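PDB 3OBF: putative transcriptional regulator, IclR family from Arthrobacter aurescens, which probably binds DNA and regulates transcription as a member of the IclR family, this chain being the C-terminal, probably effector-binding, domain of the longer protein. Local coordinates for residues A25-N30 and S61-V66; E71-V76 and R101-M106; V112-T117 and D151-L156. All coordinates share one frame; numbering follows the deposited sequence. Where two conformers were deposited one is given.

Interaction 1. Residues A25-N30 and S61-V66; sequences ALMVWN and SSSVQV
Met27, modelled as selenomethionine, and Ser63 meet where strand 24-29 faces the first turn of helix 62-69. Both side chains leave the backbone toward the other segment. Ser63 OG is held out from the helix, opposite its own backbone N (chi1 -174°). It comes up against the base of the Met27 chain, 3.2 Å from Met27 CG and 3.4 Å from Met27 CB. Ser63 is modelled in two conformers, and this close approach, as given by one of them, is doubtful in detail. The methionine chain then bends at chi2 and chi3. These bends bring its methyl back, so Met27 CE lies 3.8 Å from Ser63 OG in the same conformer. The serine oxygen is there bordered by methionine carbons on this side, while its polar need is met by a hydrogen bond to Ser34 OG.

The second pair is looser. The Trp29 indole reaches toward the helix with its six-membered ring leading. Trp29 CH2 is 4.5 Å from Val64 CG1, and the methyl approaches the ring obliquely. No hydrogen bond joins the two segments. At the other end of the indole, Trp29 NE1 is bonded to Glu71 OE2. The ring also meets that of Phe67, with the two planes about 20° apart.

The contact is buried near the centre of this GAF-like domain. Strand 24-29 runs between strands 34-40 and 135-144 in the antiparallel sheet, and helix 62-69 packs against it. Tyr56, from strand 55-56, touches both Met27 and Val64.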
ATOM      1  N   ALA A  25      -5.932   2.206  -6.074  1.00 23.49           N
ATOM      2  CA  ALA A  25      -6.115   0.764  -6.105  1.00 23.50           C
ATOM      3  C   ALA A  25      -6.415   0.241  -4.729  1.00 23.56           C
ATOM      4  O   ALA A  25      -5.905   0.760  -3.746  1.00 24.16           O
ATOM      5  CB  ALA A  25      -4.871   0.084  -6.640  1.00 23.31           C
ATOM      6  N   LEU A  26      -7.237  -0.800  -4.668  1.00 23.61           N
ATOM      7  CA  LEU A  26      -7.477  -1.509  -3.456  1.00 24.04           C
ATOM      8  C   LEU A  26      -6.656  -2.806  -3.533  1.00 24.74           C
ATOM      9  O   LEU A  26      -6.803  -3.604  -4.472  1.00 24.75           O
ATOM     10  CB  LEU A  26      -8.976  -1.827  -3.303  1.00 24.15           C
ATOM     11  CG  LEU A  26      -9.390  -2.545  -1.991  1.00 24.96           C
ATOM     12  CD1 LEU A  26      -9.364  -1.557  -0.806  1.00 26.47           C
ATOM     13  CD2 LEU A  26     -10.783  -3.198  -2.081  1.00 24.55           C
HETATM   14  N   MSE A  27      -5.792  -2.997  -2.532  1.00 23.80           N
HETATM   15  CA  MSE A  27      -4.949  -4.174  -2.449  1.00 23.54           C
HETATM   16  C   MSE A  27      -5.451  -5.123  -1.346  1.00 23.52           C
HETATM   17  O   MSE A  27      -5.980  -4.680  -0.307  1.00 22.63           O
HETATM   18  CB  MSE A  27      -3.501  -3.780  -2.153  1.00 23.26           C
HETATM   19  CG  MSE A  27      -3.018  -2.573  -2.897  1.00 25.33           C
HETATM   20 SE   MSE A  27      -3.069  -2.831  -4.858  1.00 29.36          SE
HETATM   21  CE  MSE A  27      -1.579  -4.048  -5.039  1.00 30.21           C
ATOM     22  N   VAL A  28      -5.280  -6.423  -1.592  1.00 23.94           N
ATOM     23  CA  VAL A  28      -5.452  -7.440  -0.556  1.00 24.55           C
ATOM     24  C   VAL A  28      -4.180  -8.286  -0.391  1.00 25.68           C
ATOM     25  O   VAL A  28      -3.348  -8.366  -1.295  1.00 25.69           O
ATOM     26  CB  VAL A  28      -6.681  -8.349  -0.775  1.00 24.83           C
ATOM     27  CG1 VAL A  28      -7.981  -7.514  -0.774  1.00 23.27           C
ATOM     28  CG2 VAL A  28      -6.505  -9.197  -2.063  1.00 25.40           C
ATOM     29  N   TRP A  29      -4.064  -8.908   0.782  1.00 26.36           N
ATOM     30  CA  TRP A  29      -2.884  -9.652   1.182  1.00 27.34           C
ATOM     31  C   TRP A  29      -3.243 -11.114   1.177  1.00 28.20           C
ATOM     32  O   TRP A  29      -4.268 -11.492   1.761  1.00 28.76           O
ATOM     33  CB  TRP A  29      -2.539  -9.232   2.608  1.00 27.13           C
ATOM     34  CG  TRP A  29      -1.253  -9.785   3.169  1.00 27.73           C
ATOM     35  CD1 TRP A  29      -1.110 -10.516   4.325  1.00 28.99           C
ATOM     36  CD2 TRP A  29       0.062  -9.620   2.633  1.00 26.71           C
ATOM     37  NE1 TRP A  29       0.217 -10.828   4.527  1.00 30.72           N
ATOM     38  CE2 TRP A  29       0.956 -10.294   3.499  1.00 28.95           C
ATOM     39  CE3 TRP A  29       0.575  -8.979   1.500  1.00 25.87           C
ATOM     40  CZ2 TRP A  29       2.326 -10.328   3.275  1.00 27.49           C
ATOM     41  CZ3 TRP A  29       1.946  -9.010   1.284  1.00 26.94           C
ATOM     42  CH2 TRP A  29       2.804  -9.672   2.168  1.00 27.48           C
ATOM     43  N   ASN A  30      -2.448 -11.936   0.518  1.00 29.11           N
ATOM     44  CA  ASN A  30      -2.600 -13.398   0.653  1.00 31.95           C
ATOM     45  C   ASN A  30      -1.546 -14.078   1.536  1.00 32.60           C
ATOM     46  O   ASN A  30      -1.459 -15.315   1.584  1.00 34.27           O
ATOM     47  CB  ASN A  30      -2.672 -14.096  -0.716  1.00 32.33           C
ATOM     48  CG  ASN A  30      -1.418 -13.932  -1.520  1.00 33.39           C
ATOM     49  OD1 ASN A  30      -0.376 -13.581  -0.993  1.00 34.42           O
ATOM     50  ND2 ASN A  30      -1.503 -14.211  -2.814  1.00 37.07           N
ATOM     51  N   SER A  61       7.845  -2.207  -1.701  0.50 31.15           N
ATOM     52  CA  SER A  61       6.528  -1.893  -2.261  0.50 30.69           C
ATOM     53  C   SER A  61       5.611  -1.380  -1.136  0.50 30.19           C
ATOM     54  O   SER A  61       5.464  -2.023  -0.091  0.50 30.40           O
ATOM     55  CB  SER A  61       5.956  -3.143  -2.937  0.50 30.15           C
ATOM     56  OG  SER A  61       4.733  -2.894  -3.601  0.50 30.09           O
ATOM     57  N   SER A  62       5.044  -0.198  -1.339  0.50 29.66           N
ATOM     58  CA  SER A  62       4.239   0.461  -0.308  0.50 29.24           C
ATOM     59  C   SER A  62       3.172  -0.449   0.262  0.50 27.97           C
ATOM     60  O   SER A  62       3.013  -0.576   1.476  0.50 27.70           O
ATOM     61  CB  SER A  62       3.565   1.700  -0.888  0.50 29.38           C
ATOM     62  OG  SER A  62       4.511   2.731  -1.026  0.50 32.05           O
ATOM     63  N   SER A  63       2.427  -1.044  -0.658  0.50 26.70           N
ATOM     64  CA  SER A  63       1.373  -1.993  -0.375  0.50 26.09           C
ATOM     65  C   SER A  63       1.858  -3.147   0.518  0.50 25.42           C
ATOM     66  O   SER A  63       1.168  -3.587   1.456  0.50 25.28           O
ATOM     67  CB  SER A  63       0.920  -2.536  -1.730  0.50 26.34           C
ATOM     68  OG  SER A  63      -0.190  -3.366  -1.622  0.50 27.94           O
ATOM     69  N   VAL A  64       3.053  -3.629   0.211  1.00 23.96           N
ATOM     70  CA  VAL A  64       3.645  -4.770   0.883  1.00 24.54           C
ATOM     71  C   VAL A  64       4.052  -4.332   2.301  1.00 25.53           C
ATOM     72  O   VAL A  64       3.806  -5.070   3.266  1.00 26.03           O
ATOM     73  CB  VAL A  64       4.831  -5.339   0.078  1.00 24.68           C
ATOM     74  CG1 VAL A  64       5.611  -6.398   0.899  1.00 25.05           C
ATOM     75  CG2 VAL A  64       4.307  -5.964  -1.214  1.00 23.45           C
ATOM     76  N   GLN A  65       4.612  -3.117   2.425  1.00 25.16           N
ATOM     77  CA  GLN A  65       4.996  -2.573   3.739  1.00 25.07           C
ATOM     78  C   GLN A  65       3.794  -2.527   4.674  1.00 25.28           C
ATOM     79  O   GLN A  65       3.884  -2.965   5.842  1.00 25.66           O
ATOM     80  CB  GLN A  65       5.576  -1.164   3.623  1.00 24.94           C
ATOM     81  CG  GLN A  65       6.998  -1.086   3.021  1.00 26.99           C
ATOM     82  CD  GLN A  65       7.472   0.361   2.845  1.00 28.86           C
ATOM     83  OE1 GLN A  65       7.622   1.109   3.831  1.00 30.10           O
ATOM     84  NE2 GLN A  65       7.701   0.767   1.594  1.00 26.51           N
ATOM     85  N   VAL A  66       2.678  -1.995   4.163  1.00 24.55           N
ATOM     86  CA  VAL A  66       1.435  -1.854   4.949  1.00 24.38           C
ATOM     87  C   VAL A  66       0.985  -3.219   5.505  1.00 24.39           C
ATOM     88  O   VAL A  66       0.735  -3.362   6.713  1.00 24.12           O
ATOM     89  CB  VAL A  66       0.346  -1.230   4.072  1.00 24.22           C
ATOM     90  CG1 VAL A  66      -1.019  -1.345   4.700  1.00 23.51           C
ATOM     91  CG2 VAL A  66       0.689   0.195   3.806  1.00 25.33           C
TER

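Interaction 2. Residues E71-V76 and R101-M106; sequences ENEDRV and RLKESM
The Glu73 carboxylate, the flat group at this contact, uses its two oxygens for two cations. Lys103 NZ gives a hydrogen bond to Glu73 OE1 at 3.0 Å and forms a salt bridge. The ammonium nitrogen meets this oxygen nearly along its C-O bond direction. The second oxygen, Glu73 OE2, forms a salt bridge with Arg77. Two partners probably limit rotation of the carboxylate.

This is a helix-helix contact of the IclR C-terminal domain. It joins the start of helix 73-82 to helix 92-108. The pairing is made by long side chains reaching across the gap, since the nearest CA atoms, those of Glu73 and Leu102, are 10.0 Å apart. Beyond CG the Glu73 chain is extended. The Lys103 chain is also extended until it bends at chi4 (138°), which carries NZ to the acid. The two side chains cross at about a right angle, and Lys103 CE stands 3.7 Å from Glu73 OE1.

Beside this polar bridge lies an apolar one. Val76 and Leu102 both point toward the opposite helix, and both are buried. Leu68 of helix 62-69 touches both of them, so three helices meet here. Val76 also touches Leu99, one turn back from Lys103 on helix 92-108.

Asn72 is the N-cap of helix 73-82. Its OD1 accepts a capping bond from Asp74 N at 2.9 Å, with the donor 38° above the carbonyl plane. The bond is bent, at 132°. The apolar pair is a methyl-to-methyl approach, with Val76 CG1 4.3 Å from Leu102 CD1.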
ATOM      1  N   GLU A  71       1.704  -8.142  10.315  1.00 33.68           N
ATOM      2  CA  GLU A  71       2.267  -9.436  10.701  1.00 33.98           C
ATOM      3  C   GLU A  71       3.096  -9.370  11.999  1.00 34.65           C
ATOM      4  O   GLU A  71       3.561  -8.323  12.444  1.00 34.48           O
ATOM      5  CB  GLU A  71       3.143 -10.028   9.575  1.00 33.84           C
ATOM      6  CG  GLU A  71       2.430 -10.289   8.230  1.00 35.19           C
ATOM      7  CD  GLU A  71       1.480 -11.511   8.229  1.00 38.84           C
ATOM      8  OE1 GLU A  71       1.409 -12.253   9.240  1.00 40.78           O
ATOM      9  OE2 GLU A  71       0.806 -11.740   7.195  1.00 39.21           O
ATOM     10  N   ASN A  72       3.275 -10.521  12.599  1.00 35.13           N
ATOM     11  CA  ASN A  72       4.195 -10.662  13.684  1.00 37.11           C
ATOM     12  C   ASN A  72       5.642 -10.441  13.139  1.00 37.01           C
ATOM     13  O   ASN A  72       5.942 -10.814  11.997  1.00 35.31           O
ATOM     14  CB  ASN A  72       3.971 -12.076  14.242  1.00 37.82           C
ATOM     15  CG  ASN A  72       4.935 -12.436  15.266  1.00 40.34           C
ATOM     16  OD1 ASN A  72       6.047 -12.850  14.946  1.00 46.15           O
ATOM     17  ND2 ASN A  72       4.541 -12.316  16.528  1.00 41.57           N
ATOM     18  N   GLU A  73       6.497  -9.788  13.939  1.00 38.12           N
ATOM     19  CA  GLU A  73       7.905  -9.510  13.568  1.00 39.38           C
ATOM     20  C   GLU A  73       8.613 -10.729  13.018  1.00 38.77           C
ATOM     21  O   GLU A  73       9.260 -10.667  11.981  1.00 38.64           O
ATOM     22  CB  GLU A  73       8.713  -8.965  14.754  1.00 40.55           C
ATOM     23  CG  GLU A  73       8.793  -7.427  14.781  1.00 46.87           C
ATOM     24  CD  GLU A  73       9.654  -6.839  15.915  1.00 54.04           C
ATOM     25  OE1 GLU A  73       9.405  -5.652  16.265  1.00 57.69           O
ATOM     26  OE2 GLU A  73      10.555  -7.543  16.454  1.00 57.23           O
ATOM     27  N   ASP A  74       8.455 -11.846  13.709  1.00 38.55           N
ATOM     28  CA  ASP A  74       9.131 -13.087  13.336  1.00 38.81           C
ATOM     29  C   ASP A  74       8.653 -13.621  12.009  1.00 36.68           C
ATOM     30  O   ASP A  74       9.435 -14.164  11.262  1.00 37.00           O
ATOM     31  CB  ASP A  74       8.965 -14.111  14.464  1.00 40.22           C
ATOM     32  CG  ASP A  74       9.148 -13.466  15.847  1.00 45.76           C
ATOM     33  OD1 ASP A  74      10.306 -13.451  16.352  1.00 49.67           O
ATOM     34  OD2 ASP A  74       8.142 -12.899  16.385  1.00 51.12           O
ATOM     35  N   ARG A  75       7.371 -13.449  11.715  1.00 34.82           N
ATOM     36  CA  ARG A  75       6.823 -13.771  10.412  1.00 33.21           C
ATOM     37  C   ARG A  75       7.446 -12.872   9.323  1.00 31.77           C
ATOM     38  O   ARG A  75       7.744 -13.324   8.211  1.00 30.35           O
ATOM     39  CB  ARG A  75       5.288 -13.648  10.431  1.00 33.49           C
ATOM     40  CG  ARG A  75       4.559 -13.891   9.056  1.00 33.95           C
ATOM     41  CD  ARG A  75       4.853 -15.269   8.408  1.00 34.15           C
ATOM     42  NE  ARG A  75       3.973 -15.469   7.249  1.00 34.87           N
ATOM     43  CZ  ARG A  75       4.176 -16.354   6.269  1.00 35.04           C
ATOM     44  NH1 ARG A  75       5.245 -17.131   6.298  1.00 32.87           N
ATOM     45  NH2 ARG A  75       3.315 -16.445   5.238  1.00 35.85           N
ATOM     46  N   VAL A  76       7.628 -11.597   9.634  1.00 30.65           N
ATOM     47  CA  VAL A  76       8.282 -10.708   8.685  1.00 29.80           C
ATOM     48  C   VAL A  76       9.717 -11.210   8.442  1.00 31.34           C
ATOM     49  O   VAL A  76      10.146 -11.357   7.277  1.00 31.14           O
ATOM     50  CB  VAL A  76       8.191  -9.230   9.125  1.00 29.36           C
ATOM     51  CG1 VAL A  76       9.005  -8.325   8.210  1.00 27.84           C
ATOM     52  CG2 VAL A  76       6.720  -8.755   9.173  1.00 27.58           C
ATOM     53  N   ARG A 101      10.942   0.795   9.790  1.00 42.20           N
ATOM     54  CA  ARG A 101      10.273   1.456   8.676  1.00 40.87           C
ATOM     55  C   ARG A 101       8.769   1.097   8.644  1.00 39.16           C
ATOM     56  O   ARG A 101       7.924   1.926   8.317  1.00 39.11           O
ATOM     57  CB  ARG A 101      10.984   1.105   7.377  1.00 40.72           C
ATOM     58  CG  ARG A 101      10.729   2.044   6.246  1.00 43.65           C
ATOM     59  CD  ARG A 101      10.986   1.334   4.914  1.00 44.36           C
ATOM     60  NE  ARG A 101      10.466   2.122   3.793  1.00 45.21           N
ATOM     61  CZ  ARG A 101      11.208   2.783   2.905  1.00 42.87           C
ATOM     62  NH1 ARG A 101      12.534   2.759   2.980  1.00 41.87           N
ATOM     63  NH2 ARG A 101      10.612   3.456   1.935  1.00 39.92           N
ATOM     64  N   LEU A 102       8.451  -0.135   9.022  1.00 37.70           N
ATOM     65  CA  LEU A 102       7.075  -0.584   9.156  1.00 37.15           C
ATOM     66  C   LEU A 102       6.337   0.194  10.258  1.00 37.96           C
ATOM     67  O   LEU A 102       5.277   0.785  10.012  1.00 38.73           O
ATOM     68  CB  LEU A 102       7.011  -2.110   9.389  1.00 35.70           C
ATOM     69  CG  LEU A 102       7.559  -3.019   8.279  1.00 33.21           C
ATOM     70  CD1 LEU A 102       7.173  -4.438   8.560  1.00 30.05           C
ATOM     71  CD2 LEU A 102       7.088  -2.580   6.854  1.00 28.53           C
ATOM     72  N   LYS A 103       6.919   0.237  11.447  1.00 38.96           N
ATOM     73  CA  LYS A 103       6.302   0.958  12.562  1.00 40.96           C
ATOM     74  C   LYS A 103       6.116   2.437  12.229  1.00 40.94           C
ATOM     75  O   LYS A 103       5.083   3.016  12.558  1.00 41.60           O
ATOM     76  CB  LYS A 103       7.108   0.800  13.861  1.00 41.80           C
ATOM     77  CG  LYS A 103       6.831  -0.519  14.624  1.00 45.62           C
ATOM     78  CD  LYS A 103       7.890  -0.746  15.727  1.00 52.32           C
ATOM     79  CE  LYS A 103       7.958  -2.209  16.131  1.00 54.79           C
ATOM     80  NZ  LYS A 103       9.372  -2.611  16.291  1.00 56.79           N
ATOM     81  N   GLU A 104       7.103   3.040  11.566  1.00 40.70           N
ATOM     82  CA  GLU A 104       6.997   4.451  11.197  1.00 41.13           C
ATOM     83  C   GLU A 104       5.838   4.704  10.242  1.00 40.10           C
ATOM     84  O   GLU A 104       5.197   5.751  10.290  1.00 40.69           O
ATOM     85  CB  GLU A 104       8.319   4.972  10.638  1.00 41.66           C
ATOM     86  CG  GLU A 104       9.400   5.051  11.751  1.00 44.84           C
ATOM     87  CD  GLU A 104      10.737   5.574  11.270  1.00 49.54           C
ATOM     88  OE1 GLU A 104      11.088   5.339  10.090  1.00 51.45           O
ATOM     89  OE2 GLU A 104      11.434   6.236  12.076  1.00 53.06           O
ATOM     90  N   SER A 105       5.546   3.729   9.396  1.00 39.03           N
ATOM     91  CA  SER A 105       4.482   3.908   8.441  1.00 38.73           C
ATOM     92  C   SER A 105       3.126   3.895   9.144  1.00 38.72           C
ATOM     93  O   SER A 105       2.237   4.654   8.790  1.00 38.63           O
ATOM     94  CB  SER A 105       4.580   2.870   7.328  1.00 38.04           C
ATOM     95  OG  SER A 105       4.278   1.572   7.818  1.00 39.45           O
HETATM   96  N   MSE A 106       2.992   3.064  10.171  1.00 39.77           N
HETATM   97  CA  MSE A 106       1.760   2.993  10.959  1.00 40.71           C
HETATM   98  C   MSE A 106       1.520   4.304  11.687  1.00 40.76           C
HETATM   99  O   MSE A 106       0.394   4.806  11.723  1.00 40.24           O
HETATM  100  CB  MSE A 106       1.814   1.828  11.959  1.00 42.23           C
HETATM  101  CG  MSE A 106       1.702   0.433  11.328  1.00 45.16           C
HETATM  102 SE   MSE A 106       0.049   0.138  10.239  1.00 54.83          SE
HETATM  103  CE  MSE A 106       0.742   0.508   8.386  1.00 44.73           C
TER

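Interaction 3. Residues V112-T117 and D151-L156; sequences VNFGET and DTLNSL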
ATOM      1  N   VAL A 112       5.668   4.487   2.173  1.00 30.96           N
ATOM      2  CA  VAL A 112       6.243   5.192   1.067  1.00 32.11           C
ATOM      3  C   VAL A 112       7.222   4.292   0.291  1.00 32.21           C
ATOM      4  O   VAL A 112       8.033   3.588   0.882  1.00 31.35           O
ATOM      5  CB  VAL A 112       7.008   6.422   1.593  1.00 33.45           C
ATOM      6  CG1 VAL A 112       8.002   6.891   0.582  1.00 35.12           C
ATOM      7  CG2 VAL A 112       6.034   7.559   1.941  1.00 33.84           C
ATOM      8  N   ASN A 113       7.099   4.297  -1.028  1.00 32.82           N
ATOM      9  CA  ASN A 113       8.093   3.708  -1.914  1.00 34.22           C
ATOM     10  C   ASN A 113       8.513   4.800  -2.887  1.00 35.36           C
ATOM     11  O   ASN A 113       7.763   5.177  -3.767  1.00 34.68           O
ATOM     12  CB  ASN A 113       7.486   2.501  -2.647  1.00 33.38           C
ATOM     13  CG  ASN A 113       8.379   1.960  -3.765  1.00 34.76           C
ATOM     14  OD1 ASN A 113       9.602   2.190  -3.815  1.00 35.98           O
ATOM     15  ND2 ASN A 113       7.766   1.226  -4.666  1.00 34.13           N
ATOM     16  N   PHE A 114       9.697   5.349  -2.706  1.00 37.86           N
ATOM     17  CA  PHE A 114      10.096   6.511  -3.498  1.00 40.25           C
ATOM     18  C   PHE A 114      11.129   6.076  -4.538  1.00 41.27           C
ATOM     19  O   PHE A 114      12.284   6.284  -4.322  1.00 42.18           O
ATOM     20  CB  PHE A 114      10.678   7.609  -2.579  1.00 40.82           C
ATOM     21  CG  PHE A 114      10.876   8.964  -3.263  1.00 44.38           C
ATOM     22  CD1 PHE A 114       9.795   9.646  -3.829  1.00 46.51           C
ATOM     23  CD2 PHE A 114      12.129   9.551  -3.318  1.00 47.36           C
ATOM     24  CE1 PHE A 114       9.960  10.887  -4.450  1.00 49.83           C
ATOM     25  CE2 PHE A 114      12.316  10.791  -3.936  1.00 49.76           C
ATOM     26  CZ  PHE A 114      11.231  11.468  -4.509  1.00 50.41           C
ATOM     27  N   GLY A 115      10.708   5.434  -5.625  1.00 42.27           N
ATOM     28  CA  GLY A 115      11.639   4.867  -6.624  1.00 43.64           C
ATOM     29  C   GLY A 115      12.533   3.761  -6.091  1.00 45.16           C
ATOM     30  O   GLY A 115      13.645   3.530  -6.608  1.00 45.48           O
ATOM     31  N   GLU A 116      12.051   3.068  -5.060  1.00 45.35           N
ATOM     32  CA  GLU A 116      12.865   2.113  -4.330  1.00 46.68           C
ATOM     33  C   GLU A 116      12.719   0.634  -4.760  1.00 47.46           C
ATOM     34  O   GLU A 116      13.514  -0.204  -4.343  1.00 46.93           O
ATOM     35  CB  GLU A 116      12.623   2.262  -2.825  1.00 46.25           C
ATOM     36  CG  GLU A 116      13.056   3.606  -2.246  1.00 46.87           C
ATOM     37  CD  GLU A 116      12.624   3.749  -0.797  1.00 47.75           C
ATOM     38  OE1 GLU A 116      13.346   3.238   0.089  1.00 46.89           O
ATOM     39  OE2 GLU A 116      11.553   4.364  -0.544  1.00 48.90           O
ATOM     40  N   THR A 117      11.707   0.319  -5.570  1.00 48.09           N
ATOM     41  CA  THR A 117      11.613  -1.002  -6.200  1.00 49.15           C
ATOM     42  C   THR A 117      11.883  -0.890  -7.699  1.00 50.94           C
ATOM     43  O   THR A 117      12.275  -1.852  -8.353  1.00 51.20           O
ATOM     44  CB  THR A 117      10.237  -1.650  -5.977  1.00 48.31           C
ATOM     45  OG1 THR A 117       9.225  -0.841  -6.581  1.00 47.10           O
ATOM     46  CG2 THR A 117       9.951  -1.771  -4.505  1.00 47.59           C
ATOM     47  N   ASP A 151       7.684  16.229  -2.175  1.00 53.94           N
ATOM     48  CA  ASP A 151       6.561  17.016  -1.687  1.00 52.81           C
ATOM     49  C   ASP A 151       5.199  16.504  -2.174  1.00 50.70           C
ATOM     50  O   ASP A 151       4.270  16.405  -1.383  1.00 50.19           O
ATOM     51  CB  ASP A 151       6.756  18.481  -2.096  1.00 53.41           C
ATOM     52  CG  ASP A 151       8.086  19.048  -1.600  1.00 55.86           C
ATOM     53  OD1 ASP A 151       8.538  18.581  -0.532  1.00 57.92           O
ATOM     54  OD2 ASP A 151       8.682  19.955  -2.258  1.00 56.64           O
ATOM     55  N   THR A 152       5.097  16.248  -3.489  1.00 48.86           N
ATOM     56  CA  THR A 152       3.908  15.686  -4.141  1.00 46.32           C
ATOM     57  C   THR A 152       3.598  14.339  -3.473  1.00 44.61           C
ATOM     58  O   THR A 152       2.447  14.054  -3.137  1.00 43.05           O
ATOM     59  CB  THR A 152       4.132  15.476  -5.678  1.00 46.44           C
ATOM     60  OG1 THR A 152       4.368  16.727  -6.326  1.00 47.67           O
ATOM     61  CG2 THR A 152       2.921  14.809  -6.351  1.00 45.28           C
ATOM     62  N   LEU A 153       4.652  13.542  -3.275  1.00 43.37           N
ATOM     63  CA  LEU A 153       4.583  12.254  -2.560  1.00 42.86           C
ATOM     64  C   LEU A 153       3.945  12.359  -1.179  1.00 42.21           C
ATOM     65  O   LEU A 153       3.028  11.600  -0.865  1.00 41.04           O
ATOM     66  CB  LEU A 153       5.980  11.641  -2.422  1.00 43.24           C
ATOM     67  CG  LEU A 153       6.089  10.228  -1.849  1.00 43.60           C
ATOM     68  CD1 LEU A 153       5.701   9.211  -2.901  1.00 42.82           C
ATOM     69  CD2 LEU A 153       7.526  10.005  -1.345  1.00 45.74           C
ATOM     70  N   ASN A 154       4.427  13.297  -0.362  1.00 42.06           N
ATOM     71  CA  ASN A 154       3.807  13.534   0.942  1.00 42.45           C
ATOM     72  C   ASN A 154       2.333  13.904   0.853  1.00 40.82           C
ATOM     73  O   ASN A 154       1.523  13.439   1.636  1.00 40.39           O
ATOM     74  CB  ASN A 154       4.603  14.540   1.790  1.00 43.87           C
ATOM     75  CG  ASN A 154       5.756  13.869   2.524  1.00 47.98           C
ATOM     76  OD1 ASN A 154       6.824  13.621   1.951  1.00 52.48           O
ATOM     77  ND2 ASN A 154       5.540  13.556   3.804  1.00 51.85           N
ATOM     78  N   SER A 155       1.987  14.716  -0.131  1.00 39.78           N
ATOM     79  CA  SER A 155       0.597  15.040  -0.372  1.00 38.22           C
ATOM     80  C   SER A 155      -0.258  13.850  -0.850  1.00 36.22           C
ATOM     81  O   SER A 155      -1.411  13.728  -0.447  1.00 36.33           O
ATOM     82  CB  SER A 155       0.507  16.173  -1.373  1.00 38.84           C
ATOM     83  OG  SER A 155      -0.826  16.613  -1.391  1.00 40.75           O
ATOM     84  N   LEU A 156       0.285  12.995  -1.722  1.00 34.07           N
ATOM     85  CA  LEU A 156      -0.400  11.738  -2.093  1.00 32.33           C
ATOM     86  C   LEU A 156      -0.649  10.840  -0.872  1.00 31.12           C
ATOM     87  O   LEU A 156      -1.744  10.295  -0.692  1.00 29.11           O
ATOM     88  CB  LEU A 156       0.359  10.974  -3.188  1.00 31.76           C
ATOM     89  CG  LEU A 156       0.366  11.734  -4.536  1.00 32.38           C
ATOM     90  CD1 LEU A 156       1.232  11.050  -5.574  1.00 30.39           C
ATOM     91  CD2 LEU A 156      -1.046  11.871  -5.071  1.00 32.62           C
TER
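The backbones of strand 111-114 and helix 150-170 come nearest at Phe114 and Leu153, whose CA atoms are 8.0 Å apart. This is helix-on-sheet packing in the GAF-like domain, at an outermost strand of the antiparallel sheet. The C-terminal helix sets one leucine against it.

Leu153 carries the contact through a single methyl. With CG opposite the backbone N (chi1 -173°), the side chain projects from the helix, and its CD2 rests against both Val112 and Phe114. It lies 3.7 Å from Val112 CG1 and 3.4 Å from Phe114 CD1. The latter is a tight carbon contact, and the methyl comes at the ring obliquely. Leu153 CD2 also touches the start of the phenylalanine side chain, at 4.1 Å from Phe114 CB. Val122 and Val124 of strand 121-129 also touch Leu153 and continue the apolar patch. Phe114 has a further partner in Lys145, a cation-pi contact.

Asn113, between the two apolar residues, leaves the strand on the side away from the helix. It organises the following backbone in an Asx motif. Asn113 OD1 accepts from Glu116 N at 2.9 Å, and a weak bond from Thr117 N reaches the same oxygen. Asn113 ND2 gives a hydrogen bond to Thr117 OG1 at 3.2 Å. Between them, Gly115 has a positive phi (63°), a conformation that favours glycine.

The Glu116 carboxylate folds back toward the strand and also forms a salt bridge with Arg101. Its OE2 accepts from Phe114 N at 3.0 Å through the anti lone pair, in a nearly straight bond of 174°.

The three contacts follow in series along the chain, with no nesting or crossing. Interaction 1 closes a loop of 30 residues that contains strands 34-40 and 55-56, and sets helix 62-69 on the sheet. Interaction 2 then pairs helices 73-82 and 92-108 across 24 residues, mostly helical. Interaction 3 closes the last loop, of 33 residues holding strands 121-129 and 135-144, and brings the C-terminal helix to the edge strand. Polar bonds join them. Gln65 OE1 accepts from Arg101 NE, linking interactions 1 and 2. Val112 O receives both Gln65 NE2 and Arg101 NH2, tying helices 62-69 and 92-108 to the strand of interaction 3.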